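Macrophage migration inhibitory factor-like protein (PDB 6CUQ) belongs to the macrophage migration inhibitory factor family, small trimeric alpha/beta proteins in which each subunit lays two helices against a four-stranded beta sheet. Local coordinates at residues Ile35-Ile40 with Leu83-Tyr87; Ala66-Ser72 with Asn101-Thr107; Glu27-Ser32 with Leu90-Lys94. All blocks are in the same frame, centred on the assembly; numbering follows the deposited sequence.

Interaction 1. Residues Ile35-Ile40 with Leu83-Tyr87; sequences ILSEVI and LSDRY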
loop_
_atom_site.group_PDB
_atom_site.type_symbol
_atom_site.label_atom_id
_atom_site.label_comp_id
_atom_site.label_asym_id
_atom_site.label_seq_id
_atom_site.Cartn_x
_atom_site.Cartn_y
_atom_site.Cartn_z
ATOM N N ILE B 35 -6.867 18.291 -3.097
ATOM C CA ILE B 35 -7.294 18.174 -1.699
ATOM C C ILE B 35 -6.094 18.202 -0.769
ATOM O O ILE B 35 -6.066 18.948 0.217
ATOM C CB ILE B 35 -8.097 16.878 -1.490
ATOM C CG1 ILE B 35 -9.483 16.949 -2.124
ATOM C CG2 ILE B 35 -8.197 16.556 -0.006
ATOM C CD1 ILE B 35 -10.232 15.615 -2.046
ATOM N N LEU B 36 -5.078 17.392 -1.081
ATOM C CA LEU B 36 -3.866 17.348 -0.272
ATOM C C LEU B 36 -3.244 18.731 -0.159
ATOM O O LEU B 36 -2.917 19.193 0.940
ATOM C CB LEU B 36 -2.880 16.368 -0.908
ATOM C CG LEU B 36 -3.259 14.893 -0.793
ATOM C CD1 LEU B 36 -2.299 14.034 -1.568
ATOM C CD2 LEU B 36 -3.256 14.465 0.675
ATOM N N SER B 37 -3.104 19.422 -1.296
ATOM C CA SER B 37 -2.452 20.724 -1.298
ATOM C C SER B 37 -3.268 21.756 -0.532
ATOM O O SER B 37 -2.710 22.561 0.226
ATOM C CB SER B 37 -2.207 21.171 -2.747
ATOM O OG SER B 37 -2.540 22.541 -2.950
ATOM N N GLU B 38 -4.591 21.745 -0.704
ATOM C CA GLU B 38 -5.417 22.761 -0.055
ATOM C C GLU B 38 -5.493 22.534 1.451
ATOM O O GLU B 38 -5.497 23.496 2.231
ATOM C CB GLU B 38 -6.807 22.786 -0.691
ATOM C CG GLU B 38 -6.795 23.257 -2.142
ATOM C CD GLU B 38 -8.071 22.936 -2.900
ATOM O OE1 GLU B 38 -9.046 22.473 -2.274
ATOM O OE2 GLU B 38 -8.089 23.138 -4.134
ATOM N N VAL B 39 -5.571 21.278 1.881
ATOM C CA VAL B 39 -5.768 20.990 3.300
ATOM C C VAL B 39 -4.440 20.903 4.054
ATOM O O VAL B 39 -4.275 21.517 5.112
ATOM C CB VAL B 39 -6.596 19.696 3.457
ATOM C CG1 VAL B 39 -6.703 19.300 4.931
ATOM C CG2 VAL B 39 -7.984 19.864 2.815
ATOM N N ILE B 40 -3.445 20.187 3.526
ATOM C CA ILE B 40 -2.158 20.147 4.223
ATOM C C ILE B 40 -1.369 21.443 4.026
ATOM O O ILE B 40 -0.479 21.750 4.831
ATOM C CB ILE B 40 -1.366 18.904 3.786
ATOM C CG1 ILE B 40 -2.109 17.661 4.226
ATOM C CG2 ILE B 40 0.021 18.871 4.397
ATOM C CD1 ILE B 40 -1.375 16.404 3.925
ATOM N N LEU B 83 -9.484 15.976 6.006
ATOM C CA LEU B 83 -9.087 15.091 4.919
ATOM C C LEU B 83 -10.068 13.938 4.753
ATOM O O LEU B 83 -10.405 13.567 3.622
ATOM C CB LEU B 83 -7.674 14.578 5.155
ATOM C CG LEU B 83 -6.561 15.572 4.836
ATOM C CD1 LEU B 83 -5.272 15.044 5.396
ATOM C CD2 LEU B 83 -6.439 15.720 3.328
ATOM N N SER B 84 -10.545 13.358 5.860
ATOM C CA SER B 84 -11.512 12.270 5.747
ATOM C C SER B 84 -12.788 12.743 5.064
ATOM O O SER B 84 -13.343 12.039 4.210
ATOM C CB SER B 84 -11.818 11.686 7.124
ATOM O OG SER B 84 -10.620 11.382 7.809
ATOM N N ASP B 85 -13.259 13.944 5.414
ATOM C CA ASP B 85 -14.492 14.450 4.820
ATOM C C ASP B 85 -14.338 14.704 3.319
ATOM O O ASP B 85 -15.217 14.333 2.530
ATOM C CB ASP B 85 -14.929 15.723 5.552
ATOM C CG ASP B 85 -16.187 16.327 4.962
ATOM O OD1 ASP B 85 -16.152 17.495 4.515
ATOM O OD2 ASP B 85 -17.209 15.616 4.914
ATOM N N ARG B 86 -13.214 15.292 2.897
ATOM C CA ARG B 86 -13.057 15.637 1.485
ATOM C C ARG B 86 -12.856 14.397 0.616
ATOM O O ARG B 86 -13.384 14.328 -0.501
ATOM C CB ARG B 86 -11.920 16.644 1.315
ATOM C CG ARG B 86 -12.255 17.972 1.969
ATOM C CD ARG B 86 -11.567 19.141 1.329
ATOM N NE ARG B 86 -12.045 19.396 -0.024
ATOM C CZ ARG B 86 -11.400 20.163 -0.896
ATOM N NH1 ARG B 86 -10.259 20.733 -0.543
ATOM N NH2 ARG B 86 -11.885 20.347 -2.116
ATOM N N TYR B 87 -12.066 13.428 1.081
ATOM C CA TYR B 87 -11.876 12.200 0.308
ATOM C C TYR B 87 -13.162 11.383 0.220
ATOM O O TYR B 87 -13.436 10.760 -0.814
ATOM C CB TYR B 87 -10.762 11.352 0.915
ATOM C CG TYR B 87 -9.389 11.762 0.457
ATOM C CD1 TYR B 87 -8.997 11.545 -0.853
ATOM C CD2 TYR B 87 -8.483 12.357 1.332
ATOM C CE1 TYR B 87 -7.744 11.906 -1.288
ATOM C CE2 TYR B 87 -7.223 12.725 0.909
ATOM C CZ TYR B 87 -6.863 12.500 -0.407
ATOM O OH TYR B 87 -5.620 12.853 -0.858
#
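Leu83 is the knob of this contact and pushes into a hole formed by Ile35, Leu36, Val39 and Ile40. Its CG lies 3.7 Å from CG1 of Val39. Its CD2 branch reaches CG2 of Ile35 at 3.9 Å. The CD1 branch turns to Ile40 and makes a looser contact.

One turn on, Arg86 serves both the apolar and the charged side of the interface. Its CB packs against Ile35 CD1, and its CD touches Val39 CG2 at 3.9 Å. The chain bends at chi3 (67°), and the guanidinium comes to lie over Ile35 and beside Glu38. Ile35 CG1 sits over the centre of one guanidinium face, 3.9 Å above its plane. Glu38 comes in at the edge. Arg86 NH1 donates to Glu38 OE1 over 2.7 Å, in a nearly straight salt bridge. The carboxylate and guanidinium are almost coplanar, 16° apart.

Tyr87 closes the inner side. Ile35 CG2 lies over one face of its ring, and Leu36 CD2 stands at the edge. Leu36 crosses the tyrosine at about a right angle, with its CG 3.1 Å from Tyr87 OH. That hydroxyl is hydrogen-bonded to Ser32, one turn before Leu36.

The two helices run nearly antiparallel on the sheet of the MIF fold, and Tyr87 reaches down to Ile68 and Ile70 of that sheet. The contact is thus graded: apolar branches fill its inner side, while a single flat ion pair, backed by Ile35, closes the outer one.

Interaction 2. Residues Ala66-Ser72 with Asn101-Thr107; sequences AFIDIKS and NIYLNFT
The Phe67 ring overlaps the CB of Tyr103 on the adjacent strand, CD2 lying 3.7 Å from it. The strands are parallel neighbours joined through helix 80-95, a beta-alpha-beta crossover of the MIF fold. Putting CG anti to the backbone N (chi1 -176°) sends the Phe67 ring on towards Asn105, whose OD1 meets CZ at the ring edge. On the same face, Lys71 runs beside Thr107, with CG 3.8 Å from Thr107 CB. Lys71 NZ continues to Asn105 of the third subunit.

The opposite face carries the core. Ile68 and Leu104 lie side by side and point the same way, Ile68 CB being 3.9 Å from Leu104 CG. Ile70 runs alongside Phe106 in like manner. Tyr87 of helix 80-95 packs on both isoleucines.

Seven backbone hydrogen bonds join the strands. They include Ile70 N to Asn105 O at 2.8 Å. The sheet continues into the second subunit through Tyr103, Leu104 and Asn105, and Tyr103 OH bonds to Tyr46 O there. The Asn105 amide also folds back on its own strand: ND2 donates to Leu104 O over 2.7 Å, from above the carbonyl plane.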
loop_
_atom_site.group_PDB
_atom_site.type_symbol
_atom_site.label_atom_id
_atom_site.label_comp_id
_atom_site.label_asym_id
_atom_site.label_seq_id
_atom_site.Cartn_x
_atom_site.Cartn_y
_atom_site.Cartn_z
ATOM N N ALA B 66 -13.114 1.398 -0.438
ATOM C CA ALA B 66 -11.808 1.972 -0.688
ATOM C C ALA B 66 -11.001 1.922 0.593
ATOM O O ALA B 66 -11.543 1.744 1.685
ATOM C CB ALA B 66 -11.909 3.416 -1.205
ATOM N N PHE B 67 -9.689 2.051 0.430
ATOM C CA PHE B 67 -8.750 2.288 1.514
ATOM C C PHE B 67 -7.791 3.366 1.026
ATOM O O PHE B 67 -7.205 3.228 -0.053
ATOM C CB PHE B 67 -8.008 1.001 1.891
ATOM C CG PHE B 67 -7.096 1.148 3.070
ATOM C CD1 PHE B 67 -5.732 1.324 2.899
ATOM C CD2 PHE B 67 -7.606 1.098 4.356
ATOM C CE1 PHE B 67 -4.896 1.464 3.993
ATOM C CE2 PHE B 67 -6.780 1.224 5.456
ATOM C CZ PHE B 67 -5.424 1.406 5.275
ATOM N N ILE B 68 -7.633 4.433 1.805
ATOM C CA ILE B 68 -6.881 5.616 1.382
ATOM C C ILE B 68 -5.728 5.798 2.361
ATOM O O ILE B 68 -5.945 6.074 3.546
ATOM C CB ILE B 68 -7.762 6.870 1.318
ATOM C CG1 ILE B 68 -8.986 6.605 0.434
ATOM C CG2 ILE B 68 -6.966 8.039 0.757
ATOM C CD1 ILE B 68 -9.996 7.739 0.400
ATOM N N ASP B 69 -4.505 5.632 1.869
ATOM C CA ASP B 69 -3.300 5.664 2.693
ATOM C C ASP B 69 -2.639 7.027 2.493
ATOM O O ASP B 69 -1.994 7.267 1.469
ATOM C CB ASP B 69 -2.371 4.525 2.285
ATOM C CG ASP B 69 -1.441 4.096 3.387
ATOM O OD1 ASP B 69 -1.402 4.749 4.458
ATOM O OD2 ASP B 69 -0.711 3.112 3.156
ATOM N N ILE B 70 -2.789 7.918 3.475
ATOM C CA ILE B 70 -2.230 9.269 3.414
ATOM C C ILE B 70 -0.927 9.299 4.198
ATOM O O ILE B 70 -0.888 8.923 5.378
ATOM C CB ILE B 70 -3.203 10.316 3.981
ATOM C CG1 ILE B 70 -4.589 10.199 3.343
ATOM C CG2 ILE B 70 -2.600 11.730 3.851
ATOM C CD1 ILE B 70 -4.643 10.682 1.946
ATOM N N LYS B 71 0.129 9.788 3.561
ATOM C CA LYS B 71 1.451 9.830 4.166
ATOM C C LYS B 71 2.122 11.155 3.833
ATOM O O LYS B 71 1.906 11.712 2.752
ATOM C CB LYS B 71 2.307 8.639 3.704
ATOM C CG LYS B 71 1.842 7.290 4.275
ATOM C CD LYS B 71 2.750 6.177 3.813
ATOM C CE LYS B 71 3.045 5.206 4.932
ATOM N NZ LYS B 71 4.176 4.302 4.587
ATOM N N SER B 72 2.893 11.682 4.786
ATOM C CA SER B 72 3.590 12.944 4.578
ATOM C C SER B 72 4.691 13.094 5.615
ATOM O O SER B 72 4.781 12.323 6.572
ATOM C CB SER B 72 2.637 14.133 4.671
ATOM O OG SER B 72 2.146 14.250 5.985
ATOM N N ASN B 101 -18.044 2.721 3.727
ATOM C CA ASN B 101 -17.240 1.690 3.084
ATOM C C ASN B 101 -15.874 2.229 2.656
ATOM O O ASN B 101 -15.261 1.723 1.715
ATOM C CB ASN B 101 -17.988 1.099 1.890
ATOM C CG ASN B 101 -19.255 0.394 2.294
ATOM O OD1 ASN B 101 -19.351 -0.156 3.395
ATOM N ND2 ASN B 101 -20.241 0.398 1.409
ATOM N N ILE B 102 -15.387 3.262 3.339
ATOM C CA ILE B 102 -14.076 3.844 3.080
ATOM C C ILE B 102 -13.307 3.921 4.390
ATOM O O ILE B 102 -13.796 4.503 5.364
ATOM C CB ILE B 102 -14.186 5.246 2.451
ATOM C CG1 ILE B 102 -14.953 5.183 1.132
ATOM C CG2 ILE B 102 -12.802 5.881 2.320
ATOM C CD1 ILE B 102 -15.270 6.519 0.538
ATOM N N TYR B 103 -12.109 3.344 4.415
ATOM C CA TYR B 103 -11.185 3.527 5.525
ATOM C C TYR B 103 -10.005 4.382 5.074
ATOM O O TYR B 103 -9.573 4.324 3.917
ATOM C CB TYR B 103 -10.662 2.193 6.055
ATOM C CG TYR B 103 -11.556 1.499 7.047
ATOM C CD1 TYR B 103 -12.541 2.187 7.729
ATOM C CD2 TYR B 103 -11.403 0.144 7.301
ATOM C CE1 TYR B 103 -13.353 1.541 8.639
ATOM C CE2 TYR B 103 -12.207 -0.507 8.192
ATOM C CZ TYR B 103 -13.183 0.187 8.866
ATOM O OH TYR B 103 -13.979 -0.495 9.771
ATOM N N LEU B 104 -9.491 5.183 5.996
ATOM C CA LEU B 104 -8.313 5.993 5.741
ATOM C C LEU B 104 -7.288 5.782 6.845
ATOM O O LEU B 104 -7.636 5.463 7.992
ATOM C CB LEU B 104 -8.663 7.468 5.650
ATOM C CG LEU B 104 -9.612 7.891 4.537
ATOM C CD1 LEU B 104 -11.058 7.924 5.046
ATOM C CD2 LEU B 104 -9.181 9.257 3.996
ATOM N N ASN B 105 -6.023 5.974 6.479
ATOM C CA ASN B 105 -4.893 5.910 7.395
ATOM C C ASN B 105 -4.013 7.135 7.194
ATOM O O ASN B 105 -3.799 7.584 6.061
ATOM C CB ASN B 105 -4.076 4.632 7.176
ATOM C CG ASN B 105 -4.528 3.491 8.074
ATOM O OD1 ASN B 105 -3.837 2.479 8.210
ATOM N ND2 ASN B 105 -5.694 3.656 8.700
ATOM N N PHE B 106 -3.498 7.666 8.296
ATOM C CA PHE B 106 -2.642 8.842 8.282
ATOM C C PHE B 106 -1.335 8.509 8.977
ATOM O O PHE B 106 -1.333 7.987 10.097
ATOM C CB PHE B 106 -3.330 10.028 8.956
ATOM C CG PHE B 106 -4.665 10.340 8.371
ATOM C CD1 PHE B 106 -4.771 11.155 7.257
ATOM C CD2 PHE B 106 -5.815 9.782 8.904
ATOM C CE1 PHE B 106 -6.003 11.434 6.702
ATOM C CE2 PHE B 106 -7.048 10.050 8.352
ATOM C CZ PHE B 106 -7.143 10.879 7.246
ATOM N N THR B 107 -0.227 8.826 8.315
ATOM C CA THR B 107 1.089 8.419 8.782
ATOM C C THR B 107 2.070 9.548 8.508
ATOM O O THR B 107 2.258 9.952 7.355
ATOM C CB THR B 107 1.529 7.126 8.087
ATOM O OG1 THR B 107 0.502 6.131 8.231
ATOM C CG2 THR B 107 2.805 6.600 8.711
#

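Interaction 3. Residues Glu27-Ser32 with Leu90-Lys94; sequences EIAHES and LLEQK
The carboxylate of Glu27 is approached by Lys94 from above its plane. Lys94 NZ donates to OE1 over 2.9 Å, 40° out of that plane, and the pair forms a salt bridge. The lysine methylene next to the amine also packs here, with CE 3.7 Å from Glu27 CB. The two side chains cross at about a right angle. The second flat group, the carboxylate of Glu31, leads away from the other helix. Its OE2 stays 5.3 Å from Lys94 NZ, too far for a contact but near enough that the charges probably attract. A long, weak ion pair links the same oxygen to Lys34.

Lys94 reaches Glu27 through a bend at chi2 (-76°). Before the bend, its CB lies 3.9 Å from CG1 of Ile28. Those two side chains slide past each other in opposite directions, so the aliphatic part of the lysine closes over the isoleucine.

The segments belong to the two helices that cover one face of the sheet in the MIF fold. Here they run nearly antiparallel, at 151°, with their axes 10.7 Å apart. Ile28 faces down to Ile14 and Leu16 of strand 11-16 and to Val51 of strand 48-53. Leu91 reaches down to Ala66 and Ile68 of strand 66-72.

Between the helices, Ile28 CD1 touches Leu91 CD2 at 3.9 Å, and the two side chains cross at about a right angle. Leu90 sends both its methyls to the turn holding Glu31. Its CD2 is 3.8 Å from Glu31 CB and equally near the backbone oxygen of Ile28. CD1 lies against CB and CG of Glu31.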
loop_
_atom_site.group_PDB
_atom_site.type_symbol
_atom_site.label_atom_id
_atom_site.label_comp_id
_atom_site.label_asym_id
_atom_site.label_seq_id
_atom_site.Cartn_x
_atom_site.Cartn_y
_atom_site.Cartn_z
ATOM N N GLU B 27 -9.450 11.683 -12.768
ATOM C CA GLU B 27 -10.081 12.795 -12.070
ATOM C C GLU B 27 -9.923 12.643 -10.564
ATOM O O GLU B 27 -9.710 13.631 -9.847
ATOM C CB GLU B 27 -11.550 12.880 -12.455
ATOM C CG GLU B 27 -11.813 13.437 -13.850
ATOM C CD GLU B 27 -13.277 13.278 -14.245
ATOM O OE1 GLU B 27 -14.120 13.116 -13.340
ATOM O OE2 GLU B 27 -13.586 13.308 -15.454
ATOM N N ILE B 28 -10.006 11.404 -10.071
ATOM C CA ILE B 28 -9.793 11.134 -8.652
ATOM C C ILE B 28 -8.366 11.497 -8.248
ATOM O O ILE B 28 -8.147 12.190 -7.247
ATOM C CB ILE B 28 -10.122 9.660 -8.336
ATOM C CG1 ILE B 28 -11.634 9.438 -8.383
ATOM C CG2 ILE B 28 -9.518 9.234 -7.005
ATOM C CD1 ILE B 28 -12.057 7.974 -8.289
ATOM N N ALA B 29 -7.375 11.049 -9.028
ATOM C CA ALA B 29 -5.986 11.396 -8.718
ATOM C C ALA B 29 -5.780 12.906 -8.721
ATOM O O ALA B 29 -5.117 13.455 -7.834
ATOM C CB ALA B 29 -5.028 10.746 -9.722
ATOM N N HIS B 30 -6.335 13.588 -9.727
ATOM C CA HIS B 30 -6.214 15.038 -9.825
ATOM C C HIS B 30 -6.834 15.734 -8.610
ATOM O O HIS B 30 -6.185 16.546 -7.942
ATOM C CB HIS B 30 -6.876 15.502 -11.122
ATOM C CG HIS B 30 -6.925 16.991 -11.278
ATOM N ND1 HIS B 30 -5.792 17.757 -11.462
ATOM C CD2 HIS B 30 -7.968 17.859 -11.263
ATOM C CE1 HIS B 30 -6.136 19.030 -11.564
ATOM N NE2 HIS B 30 -7.449 19.120 -11.450
ATOM N N GLU B 31 -8.091 15.408 -8.298
ATOM C CA GLU B 31 -8.765 16.038 -7.166
ATOM C C GLU B 31 -8.081 15.690 -5.849
ATOM O O GLU B 31 -8.053 16.508 -4.923
ATOM C CB GLU B 31 -10.231 15.614 -7.122
ATOM C CG GLU B 31 -11.081 16.218 -8.202
ATOM C CD GLU B 31 -11.090 17.725 -8.163
ATOM O OE1 GLU B 31 -11.045 18.312 -7.053
ATOM O OE2 GLU B 31 -11.183 18.321 -9.252
ATOM N N SER B 32 -7.554 14.468 -5.737
ATOM C CA SER B 32 -6.826 14.072 -4.535
ATOM C C SER B 32 -5.636 14.990 -4.294
ATOM O O SER B 32 -5.414 15.481 -3.177
ATOM C CB SER B 32 -6.373 12.613 -4.668
ATOM O OG SER B 32 -5.362 12.299 -3.733
ATOM N N LEU B 90 -15.294 12.997 -2.250
ATOM C CA LEU B 90 -14.750 12.779 -3.586
ATOM C C LEU B 90 -15.096 11.388 -4.127
ATOM O O LEU B 90 -15.587 11.260 -5.256
ATOM C CB LEU B 90 -13.235 13.006 -3.579
ATOM C CG LEU B 90 -12.615 12.605 -4.918
ATOM C CD1 LEU B 90 -13.239 13.480 -5.978
ATOM C CD2 LEU B 90 -11.075 12.670 -4.949
ATOM N N LEU B 91 -14.802 10.328 -3.358
ATOM C CA LEU B 91 -15.075 8.971 -3.848
ATOM C C LEU B 91 -16.567 8.711 -3.974
ATOM O O LEU B 91 -16.987 7.914 -4.819
ATOM C CB LEU B 91 -14.432 7.914 -2.948
ATOM C CG LEU B 91 -12.903 7.924 -2.992
ATOM C CD1 LEU B 91 -12.329 6.644 -2.440
ATOM C CD2 LEU B 91 -12.383 8.198 -4.393
ATOM N N GLU B 92 -17.375 9.356 -3.143
ATOM C CA GLU B 92 -18.814 9.269 -3.332
ATOM C C GLU B 92 -19.240 9.939 -4.638
ATOM O O GLU B 92 -20.045 9.382 -5.399
ATOM C CB GLU B 92 -19.531 9.888 -2.131
ATOM C CG GLU B 92 -21.010 9.582 -2.070
ATOM C CD GLU B 92 -21.814 10.389 -3.070
ATOM O OE1 GLU B 92 -21.509 11.593 -3.248
ATOM O OE2 GLU B 92 -22.738 9.812 -3.684
ATOM N N GLN B 93 -18.711 11.132 -4.920
ATOM C CA GLN B 93 -19.176 11.867 -6.092
ATOM C C GLN B 93 -18.739 11.175 -7.380
ATOM O O GLN B 93 -19.514 11.104 -8.341
ATOM C CB GLN B 93 -18.655 13.306 -6.077
ATOM C CG GLN B 93 -18.780 13.982 -7.441
ATOM C CD GLN B 93 -17.743 15.069 -7.672
ATOM O OE1 GLN B 93 -17.337 15.772 -6.746
ATOM N NE2 GLN B 93 -17.303 15.206 -8.924
ATOM N N LYS B 94 -17.505 10.656 -7.417
ATOM C CA LYS B 94 -16.944 10.099 -8.645
ATOM C C LYS B 94 -17.157 8.595 -8.794
ATOM O O LYS B 94 -17.234 8.106 -9.925
ATOM C CB LYS B 94 -15.437 10.378 -8.719
ATOM C CG LYS B 94 -15.012 11.842 -8.617
ATOM C CD LYS B 94 -15.251 12.636 -9.900
ATOM C CE LYS B 94 -14.241 13.807 -10.039
ATOM N NZ LYS B 94 -14.676 14.787 -11.058
#

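In the fold
Interactions 1 and 3 are two places along one helix pair, 22-40 and 80-95, with centres 11 Å apart. Both end at the surface in a salt bridge. A probable hydrogen bond between Tyr87 OH and Ser32 OG, 2.9 Å long, connects them. Interaction 2 is the sheet side of the same core. Helix 80-95 joins its two strands in sequence and packs on them. Tyr87 CE2 meets Ile70 CD1 at 3.5 Å, tying interaction 1 to the strands. Leu91 CD1 meets Ala66 CB at 3.5 Å and does the same for interaction 3, whose centre is 14 Å from that of interaction 2. Each of the three contacts also has residues within reach of another subunit.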